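Local coordinates for F5/8 type C domain protein (PDB 4ZRX) that probably hydrolyses alpha-L-fucosides with a TIM-barrel catalytic domain and probably binds sugar through an appended F5/8 type C domain, at residues Asp341-Arg344 / Leu345-Ala349; Arg82-Glu86 / Ala87-Met91; Lys304-Ser307 / Leu308-Ser312; Ser290-Gly294 / Trp295-Ala299. All coordinates share one frame; numbering follows the deposited sequence.

Contact 1 of 4, residues Asp341-Arg344 / Leu345-Ala349; sequences DIKR and LKEFA
Arg344 and Glu347 join in a salt bridge on helix 339-356 in the alpha-L-fucosidase TIM-barrel domain, an i to i+3 pair. Arg344 sends CG anti to the backbone N (chi1 -179°) and then folds at chi2 and chi3, which keeps NE beside its own turn, where the extended Glu347 side chain reaches back to it; NE lies 2.8 Å from Glu347 OE1. It meets OE1 on the syn side, tilted 33° from the carboxylate plane, while OE1 sits in the guanidinium plane at its edge; the two flat groups are 24° apart. Lys306 O takes NH1, fixing the guanidinium from a second direction, so a group with N-H bonds in several directions suits this place.

Ile342 and Lys346 run side by side, with CE and NZ of the lysine both lying against the methyl CG2, each 3.6 Å away. On the inner face, Leu345 CG rests 3.2 Å from Asp341 O, the acceptor for its own backbone N. Asp341 points its carboxylate away from this turn to Arg292, whereas Phe348 packs on helix 308-316. A water closes the polar edge, accepting from Arg344 NH2 at 2.9 Å and donating to Glu347 OE2 at 2.7 Å.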
# COMPACT_ATOMS: atom_id res chain seq x y z
N ASP A 341 9.46 13.53 0.76
CA ASP A 341 8.18 12.92 1.26
C ASP A 341 7.12 14.01 1.42
O ASP A 341 5.97 13.81 1.02
CB ASP A 341 8.39 12.19 2.56
CG ASP A 341 9.64 11.20 2.54
OD1 ASP A 341 10.76 11.53 1.99
OD2 ASP A 341 9.49 10.08 3.07
N ILE A 342 7.49 15.17 1.97
CA ILE A 342 6.55 16.27 2.15
C ILE A 342 5.95 16.69 0.81
O ILE A 342 4.73 16.80 0.66
CB ILE A 342 7.19 17.47 2.84
CG1 ILE A 342 7.53 17.16 4.31
CG2 ILE A 342 6.25 18.67 2.76
CD1 ILE A 342 8.45 18.15 4.96
N LYS A 343 6.81 16.89 -0.17
CA LYS A 343 6.35 17.36 -1.45
C LYS A 343 5.41 16.33 -2.09
O LYS A 343 4.39 16.70 -2.66
CB LYS A 343 7.53 17.62 -2.38
CG LYS A 343 7.17 18.33 -3.66
CD LYS A 343 8.41 18.64 -4.45
CE LYS A 343 8.03 19.27 -5.76
NZ LYS A 343 9.19 19.91 -6.36
N ARG A 344 5.79 15.06 -2.01
CA ARG A 344 4.99 14.02 -2.60
C ARG A 344 3.62 13.82 -1.86
O ARG A 344 2.58 13.59 -2.52
CB ARG A 344 5.78 12.70 -2.68
CG ARG A 344 5.01 11.57 -3.29
CD ARG A 344 4.54 11.80 -4.75
NE ARG A 344 5.47 12.59 -5.53
CZ ARG A 344 6.66 12.19 -5.96
NH1 ARG A 344 7.13 10.97 -5.69
NH2 ARG A 344 7.41 13.05 -6.67
N LEU A 345 3.62 13.98 -0.56
CA LEU A 345 2.38 13.92 0.20
C LEU A 345 1.43 15.05 -0.15
O LEU A 345 0.23 14.84 -0.24
CB LEU A 345 2.64 13.93 1.70
CG LEU A 345 3.24 12.64 2.28
CD1 LEU A 345 3.60 12.82 3.73
CD2 LEU A 345 2.26 11.47 2.10
N LYS A 346 2.00 16.25 -0.37
CA LYS A 346 1.20 17.40 -0.81
C LYS A 346 0.61 17.14 -2.19
O LYS A 346 -0.57 17.42 -2.44
CB LYS A 346 2.05 18.66 -0.86
CG LYS A 346 2.42 19.11 0.54
CD LYS A 346 3.23 20.42 0.56
CE LYS A 346 3.52 20.84 1.98
NZ LYS A 346 4.62 21.82 1.98
N GLU A 347 1.43 16.64 -3.09
CA GLU A 347 0.96 16.26 -4.44
C GLU A 347 -0.18 15.25 -4.39
O GLU A 347 -1.13 15.35 -5.15
CB GLU A 347 2.07 15.73 -5.29
CG GLU A 347 3.08 16.82 -5.71
CD GLU A 347 4.36 16.25 -6.33
OE1 GLU A 347 4.48 14.99 -6.50
OE2 GLU A 347 5.25 17.09 -6.69
N PHE A 348 -0.05 14.26 -3.51
CA PHE A 348 -1.03 13.21 -3.37
C PHE A 348 -2.32 13.78 -2.80
O PHE A 348 -3.41 13.48 -3.27
CB PHE A 348 -0.40 12.13 -2.53
CG PHE A 348 -1.23 10.88 -2.26
CD1 PHE A 348 -2.10 10.33 -3.21
CD2 PHE A 348 -1.03 10.19 -1.06
CE1 PHE A 348 -2.78 9.17 -2.95
CE2 PHE A 348 -1.74 9.04 -0.77
CZ PHE A 348 -2.61 8.50 -1.73
N ALA A 349 -2.18 14.63 -1.77
CA ALA A 349 -3.35 15.26 -1.17
C ALA A 349 -4.05 16.18 -2.18
O ALA A 349 -5.26 16.20 -2.26
CB ALA A 349 -2.97 16.06 0.10
O HOH W 1 7.60 15.89 -6.06

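Contact 2 of 4, residues Arg82-Glu86 / Ala87-Met91; sequences RTLKE and AGFKM
Leu84 and Phe89 meet across the C-terminal end of helix 77-86, where the chain closes the helix with a Schellman motif. Phe89 N reaches back to Leu84 O at 3.0 Å, and Gly88 N bonds to Lys85 O at 3.1 Å; the second donor stands well above the carbonyl plane, 63° out of it, a steep approach set by the tight turn. One residue earlier, Ala87 N still makes the ordinary helical bond to Thr83 O. Glycine suits position 88 because its phi of 100° would jam a CB against the preceding carbonyl oxygen.

Water takes up what the turn leaves over. One molecule donates to both Lys85 O and Phe89 O, giving Lys85 O a second donor beside Gly88 N. Another accepts from Lys85 NZ at 3.0 Å and donates to Phe89 O, while the ammonium also bonds to Asp138 O. Thr83 OG1 is served within its own helix by Gln79 O, and Ala87 O accepts from Arg352.

The apolar contact that goes with the Schellman motif is simpler: Leu84 CD2 lies 3.7 Å from Phe89 CD2, the two side chains slanting past each other. Phe89 CG keeps beside its backbone N (chi1 -63°), which brings the ring edge against Leu84 O, CD2 to O being 3.3 Å. Leu84, Ala87 and Phe89 all rest on Leu345 of helix 339-356, and Phe89 also covers Leu44 and Ala46 of strand 44-48, just before the chain enters the parallel neighbour, strand 91-97.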
# COMPACT_ATOMS: atom_id res chain seq x y z
N ARG A 82 1.69 18.09 11.64
CA ARG A 82 1.16 19.16 10.77
C ARG A 82 1.17 18.69 9.29
O ARG A 82 0.20 18.85 8.54
CB ARG A 82 1.98 20.44 10.89
CG ARG A 82 1.47 21.62 10.03
CD ARG A 82 2.33 22.92 10.18
NE ARG A 82 3.74 22.73 9.86
CZ ARG A 82 4.74 22.61 10.74
NH1 ARG A 82 4.56 22.62 12.07
NH2 ARG A 82 5.97 22.44 10.29
N THR A 83 2.30 18.11 8.90
CA THR A 83 2.46 17.60 7.55
C THR A 83 1.37 16.56 7.24
O THR A 83 0.69 16.65 6.21
CB THR A 83 3.81 16.96 7.40
OG1 THR A 83 4.81 17.97 7.52
CG2 THR A 83 3.97 16.28 6.04
N LEU A 84 1.18 15.63 8.17
CA LEU A 84 0.25 14.53 7.94
C LEU A 84 -1.23 14.96 8.02
O LEU A 84 -2.08 14.47 7.28
CB LEU A 84 0.56 13.40 8.94
CG LEU A 84 1.97 12.80 8.65
CD1 LEU A 84 2.37 11.86 9.76
CD2 LEU A 84 2.01 12.08 7.29
N LYS A 85 -1.52 15.94 8.89
CA LYS A 85 -2.86 16.53 8.94
C LYS A 85 -3.20 17.20 7.64
O LYS A 85 -4.26 16.91 7.04
CB LYS A 85 -2.94 17.51 10.09
CG LYS A 85 -4.29 18.11 10.33
CD LYS A 85 -5.15 17.21 11.20
CE LYS A 85 -6.50 17.96 11.54
NZ LYS A 85 -7.31 16.95 12.31
N GLU A 86 -2.28 18.02 7.17
CA GLU A 86 -2.47 18.74 5.92
C GLU A 86 -2.55 17.80 4.72
O GLU A 86 -3.27 18.09 3.78
CB GLU A 86 -1.33 19.72 5.67
CG GLU A 86 -1.33 21.00 6.58
CD GLU A 86 -0.03 21.83 6.45
OE1 GLU A 86 0.87 21.50 5.63
OE2 GLU A 86 0.10 22.81 7.21
N ALA A 87 -1.87 16.67 4.78
CA ALA A 87 -1.93 15.64 3.74
C ALA A 87 -3.13 14.73 3.78
O ALA A 87 -3.27 13.89 2.92
CB ALA A 87 -0.66 14.80 3.77
N GLY A 88 -4.01 14.88 4.74
CA GLY A 88 -5.26 14.20 4.79
C GLY A 88 -5.38 12.99 5.67
O GLY A 88 -6.42 12.31 5.63
N PHE A 89 -4.35 12.65 6.44
CA PHE A 89 -4.38 11.49 7.30
C PHE A 89 -5.24 11.69 8.53
O PHE A 89 -5.32 12.81 9.05
CB PHE A 89 -2.95 11.06 7.71
CG PHE A 89 -2.14 10.64 6.53
CD1 PHE A 89 -2.27 9.37 6.01
CD2 PHE A 89 -1.36 11.54 5.87
CE1 PHE A 89 -1.59 9.00 4.91
CE2 PHE A 89 -0.67 11.17 4.71
CZ PHE A 89 -0.77 9.89 4.24
N LYS A 90 -5.86 10.61 8.97
CA LYS A 90 -6.80 10.66 10.09
C LYS A 90 -6.29 10.06 11.38
O LYS A 90 -6.95 10.14 12.40
CB LYS A 90 -8.18 10.03 9.71
CG LYS A 90 -8.83 10.70 8.56
CD LYS A 90 -9.20 12.17 8.79
CE LYS A 90 -10.03 12.67 7.63
NZ LYS A 90 -10.70 13.97 7.88
N MSE A 91 -5.13 9.43 11.33
CA MSE A 91 -4.49 8.90 12.52
C MSE A 91 -2.99 8.82 12.18
O MSE A 91 -2.59 8.67 11.02
CB MSE A 91 -5.02 7.52 12.86
CG MSE A 91 -4.54 7.01 14.13
SE MSE A 91 -5.16 5.26 14.58
CE MSE A 91 -4.02 4.40 13.34
O HOH W 2 -6.21 15.21 7.97
O HOH W 3 -7.24 14.06 11.34

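Contact 3 of 4, residues Lys304-Ser307 / Leu308-Ser312; sequences KVKS and LKHLS
Ser307 is the N-cap of helix 308-316: its extended backbone (psi 161°) turns into the first helical turn, and Leu311 N bonds to Ser307 O at 2.9 Å, nearly straight. The side chain adds the capping bond, OG accepting from His310 N at 2.9 Å. With OG held between the backbone N and the carbonyl carbon (chi1 68°), the short hydroxyl faces an amide that has no helical carbonyl before it, which is why serine fits. Glu465 is a further partner of OG.

Lys306 lays its stem over one face of the His310 imidazole. CD sits 4.0 Å from the ring centroid in a CH-pi contact, displaced toward the rim, and CE comes 3.6 Å from CE1. A bend at the last torsion turns NZ to Ser290 O. At the ring edge a water joins His310 ND1, 2.8 Å away, to Ser307 N, which probably limits the imidazole's rotation. With Lys306 cut back to an alanine, this face of His310 would probably lose its aliphatic cover and Ser290 O its ammonium donor.

Leu311 folds back on Lys306 CB and touches Arg344, so the start of helix 308-316 is fitted against helix 339-356, after the loop that leaves strand 279-290.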
# COMPACT_ATOMS: atom_id res chain seq x y z
N LYS A 304 13.74 7.61 -4.19
CA LYS A 304 12.91 6.46 -4.47
C LYS A 304 11.57 6.55 -3.75
O LYS A 304 10.90 5.53 -3.54
CB LYS A 304 13.62 5.19 -4.08
CG LYS A 304 14.93 5.04 -4.83
CD LYS A 304 15.63 3.79 -4.45
CE LYS A 304 16.99 3.74 -5.19
NZ LYS A 304 17.25 2.31 -5.41
N VAL A 305 11.17 7.76 -3.38
CA VAL A 305 9.83 7.98 -2.86
C VAL A 305 8.86 7.61 -4.00
O VAL A 305 9.04 7.97 -5.18
CB VAL A 305 9.66 9.41 -2.42
CG1 VAL A 305 8.23 9.73 -2.08
CG2 VAL A 305 10.58 9.77 -1.28
N LYS A 306 7.81 6.88 -3.67
CA LYS A 306 6.89 6.37 -4.68
C LYS A 306 6.25 7.50 -5.44
O LYS A 306 5.97 8.61 -4.89
CB LYS A 306 5.83 5.49 -4.00
CG LYS A 306 6.33 4.13 -3.60
CD LYS A 306 5.21 3.39 -2.92
CE LYS A 306 5.52 1.95 -2.66
NZ LYS A 306 6.68 1.76 -1.79
N SER A 307 6.02 7.27 -6.74
CA SER A 307 5.48 8.31 -7.61
C SER A 307 4.07 8.66 -7.28
O SER A 307 3.36 7.86 -6.64
CB SER A 307 5.47 7.84 -9.07
OG SER A 307 4.57 6.81 -9.30
N LEU A 308 3.63 9.83 -7.73
CA LEU A 308 2.22 10.19 -7.54
C LEU A 308 1.28 9.19 -8.14
O LEU A 308 0.25 8.84 -7.50
CB LEU A 308 1.92 11.58 -8.08
CG LEU A 308 0.50 12.09 -7.98
CD1 LEU A 308 0.02 12.11 -6.54
CD2 LEU A 308 0.41 13.46 -8.60
N LYS A 309 1.59 8.76 -9.36
CA LYS A 309 0.76 7.71 -9.98
C LYS A 309 0.68 6.43 -9.15
O LYS A 309 -0.37 5.86 -8.97
CB LYS A 309 1.20 7.33 -11.38
CG LYS A 309 0.20 6.32 -12.02
CD LYS A 309 0.49 6.06 -13.45
CE LYS A 309 -0.54 5.17 -14.02
NZ LYS A 309 -0.43 3.82 -13.48
N HIS A 310 1.82 5.99 -8.62
CA HIS A 310 1.81 4.78 -7.82
C HIS A 310 0.99 4.96 -6.55
O HIS A 310 0.21 4.07 -6.14
CB HIS A 310 3.26 4.42 -7.49
CG HIS A 310 3.45 3.08 -6.89
ND1 HIS A 310 4.73 2.61 -6.60
CD2 HIS A 310 2.61 2.07 -6.61
CE1 HIS A 310 4.64 1.38 -6.11
NE2 HIS A 310 3.37 1.04 -6.07
N LEU A 311 1.14 6.11 -5.87
CA LEU A 311 0.36 6.35 -4.66
C LEU A 311 -1.14 6.42 -4.96
O LEU A 311 -1.97 5.86 -4.23
CB LEU A 311 0.81 7.64 -3.96
CG LEU A 311 2.23 7.52 -3.37
CD1 LEU A 311 2.58 8.88 -2.80
CD2 LEU A 311 2.27 6.54 -2.22
N SER A 312 -1.48 7.07 -6.08
CA SER A 312 -2.87 7.08 -6.52
C SER A 312 -3.40 5.69 -6.80
O SER A 312 -4.51 5.31 -6.33
CB SER A 312 -2.99 7.96 -7.79
OG SER A 312 -4.30 7.85 -8.32
O HOH W 4 6.68 4.42 -7.55

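Contact 4 of 4, residues Ser290-Gly294 / Trp295-Ala299; sequences SIRPG and WFYHA
Ser290 CB lies over one face of the Trp295 indole, 4.2 Å from the centroid of the six-membered ring and set toward its rim, a CH-pi contact. Farther along the loop the Arg292 guanidinium turns one face to Tyr297 CD1 and CE1. The planes are 41° apart, and Tyr297 CE1 comes 3.5 Å from Arg292 NH2. His298 O lies at the guanidinium edge, 3.1 Å from NH1.

The next shell fixes these groups. Ser290 OG, anti to the backbone N (chi1 -176°), donates to Gly294 O at 2.7 Å and accepts from Arg292 N at 3.2 Å, the latter an ST turn; Asn328 ND2 is a third partner, and serine is small enough to sit under the indole and still serve all three. Gly294 suits its place because a CB would crowd Trp295 N and His298 CD2. A water accepts from Arg292 NH1 and His298 N and donates to Phe296 O, tying the two halves of the loop. Replacing Ser290 by a valine is likely to leave Gly294 O, Arg292 N and Asn328 ND2 without their hydroxyl mate and free the turn to shift beneath Trp295.

Outermost, Asp341 and Asp302 both form salt bridges with Arg292 NH2, Glu59 receives Trp295 N and His298 NE2, and Glu230 takes Trp295 NE1, with His49 stacked on the indole. A 1,2-ethanediol, probably from the crystallisation liquor, lies near Trp295 and may mark a pocket. The loop thus leaves strand 279-290 of the barrel sheet, covers helix 52-56 with Phe296, and meets helix 339-356 through Ile291 and Arg292.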
# COMPACT_ATOMS: atom_id res chain seq x y z
N SER A 290 4.71 1.29 2.55
CA SER A 290 5.56 2.46 2.76
C SER A 290 5.64 3.38 1.55
O SER A 290 5.51 2.96 0.42
CB SER A 290 6.97 1.98 3.17
OG SER A 290 7.83 3.07 3.47
N ILE A 291 5.79 4.65 1.82
CA ILE A 291 6.09 5.66 0.77
C ILE A 291 7.43 5.47 0.10
O ILE A 291 7.66 6.03 -1.02
CB ILE A 291 5.89 7.10 1.28
CG1 ILE A 291 5.47 8.00 0.13
CG2 ILE A 291 7.14 7.59 2.03
CD1 ILE A 291 5.17 9.48 0.57
N ARG A 292 8.30 4.71 0.75
CA ARG A 292 9.64 4.39 0.26
C ARG A 292 9.78 2.89 0.12
O ARG A 292 8.90 2.16 0.57
CB ARG A 292 10.69 4.91 1.25
CG ARG A 292 10.86 6.43 1.25
CD ARG A 292 11.19 7.04 2.61
NE ARG A 292 11.60 8.42 2.42
CZ ARG A 292 12.85 8.81 2.16
NH1 ARG A 292 13.90 7.99 2.19
NH2 ARG A 292 13.06 10.10 1.96
N PRO A 293 10.89 2.40 -0.42
CA PRO A 293 11.02 0.93 -0.49
C PRO A 293 11.07 0.26 0.90
O PRO A 293 10.43 -0.77 1.10
CB PRO A 293 12.33 0.73 -1.24
CG PRO A 293 12.40 1.90 -2.12
CD PRO A 293 11.87 3.05 -1.29
N GLY A 294 11.81 0.86 1.83
CA GLY A 294 11.90 0.37 3.19
C GLY A 294 10.89 1.10 4.12
O GLY A 294 10.31 2.10 3.74
N TRP A 295 10.66 0.53 5.28
CA TRP A 295 9.85 1.14 6.31
C TRP A 295 10.56 2.21 7.07
O TRP A 295 9.96 3.22 7.46
CB TRP A 295 9.32 0.05 7.28
CG TRP A 295 8.45 -0.98 6.62
CD1 TRP A 295 8.81 -2.25 6.25
CD2 TRP A 295 7.08 -0.83 6.29
NE1 TRP A 295 7.72 -2.90 5.68
CE2 TRP A 295 6.65 -2.03 5.68
CE3 TRP A 295 6.17 0.18 6.49
CZ2 TRP A 295 5.31 -2.23 5.29
CZ3 TRP A 295 4.88 0.02 6.04
CH2 TRP A 295 4.44 -1.19 5.47
N PHE A 296 11.83 1.98 7.42
CA PHE A 296 12.59 2.98 8.12
C PHE A 296 13.25 3.91 7.13
O PHE A 296 13.30 3.62 5.93
CB PHE A 296 13.61 2.36 9.07
CG PHE A 296 12.98 1.78 10.30
CD1 PHE A 296 12.49 0.49 10.29
CD2 PHE A 296 12.79 2.54 11.43
CE1 PHE A 296 11.87 -0.05 11.43
CE2 PHE A 296 12.17 2.02 12.54
CZ PHE A 296 11.72 0.75 12.55
N TYR A 297 13.65 5.07 7.62
CA TYR A 297 14.28 6.09 6.78
C TYR A 297 15.68 5.65 6.32
O TYR A 297 16.54 5.28 7.15
CB TYR A 297 14.38 7.40 7.51
CG TYR A 297 15.05 8.40 6.64
CD1 TYR A 297 14.33 9.15 5.69
CD2 TYR A 297 16.41 8.57 6.73
CE1 TYR A 297 14.98 10.03 4.83
CE2 TYR A 297 17.10 9.50 5.90
CZ TYR A 297 16.38 10.20 4.95
OH TYR A 297 17.02 11.11 4.11
N HIS A 298 15.91 5.73 5.01
CA HIS A 298 17.27 5.55 4.47
C HIS A 298 17.52 6.69 3.53
O HIS A 298 16.73 6.91 2.62
CB HIS A 298 17.36 4.27 3.67
CG HIS A 298 16.97 3.09 4.47
ND1 HIS A 298 17.80 2.51 5.40
CD2 HIS A 298 15.79 2.42 4.53
CE1 HIS A 298 17.14 1.54 6.01
NE2 HIS A 298 15.92 1.46 5.50
N ALA A 299 18.60 7.41 3.72
CA ALA A 299 18.95 8.50 2.77
C ALA A 299 19.12 8.01 1.33
O ALA A 299 18.84 8.75 0.38
CB ALA A 299 20.16 9.28 3.28
O HOH W 5 13.64 5.03 3.46

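All four contacts lie in the alpha-L-fucosidase domain, in the chain order 2, 4, 3, 1. Contact 1, on helix 339-356, touches each of the others: its centre is about 11 Å from contact 2, 10 Å from contact 3 and 15 Å from contact 4. Leu345 packs on Leu84, Ala87 and Phe89 of contact 2 and on Ile291 of contact 4, Arg344 bonds to contact 3, and Asp341 pairs with Arg292. Contacts 3 and 4 share the connection from strand 279-290 to helix 308-316, joined by Lys306. Contact 2 touches neither contact 3 nor contact 4; helix 339-356, packed against helices 77-86 and 308-316, lies between them on the outside of the barrel sheet.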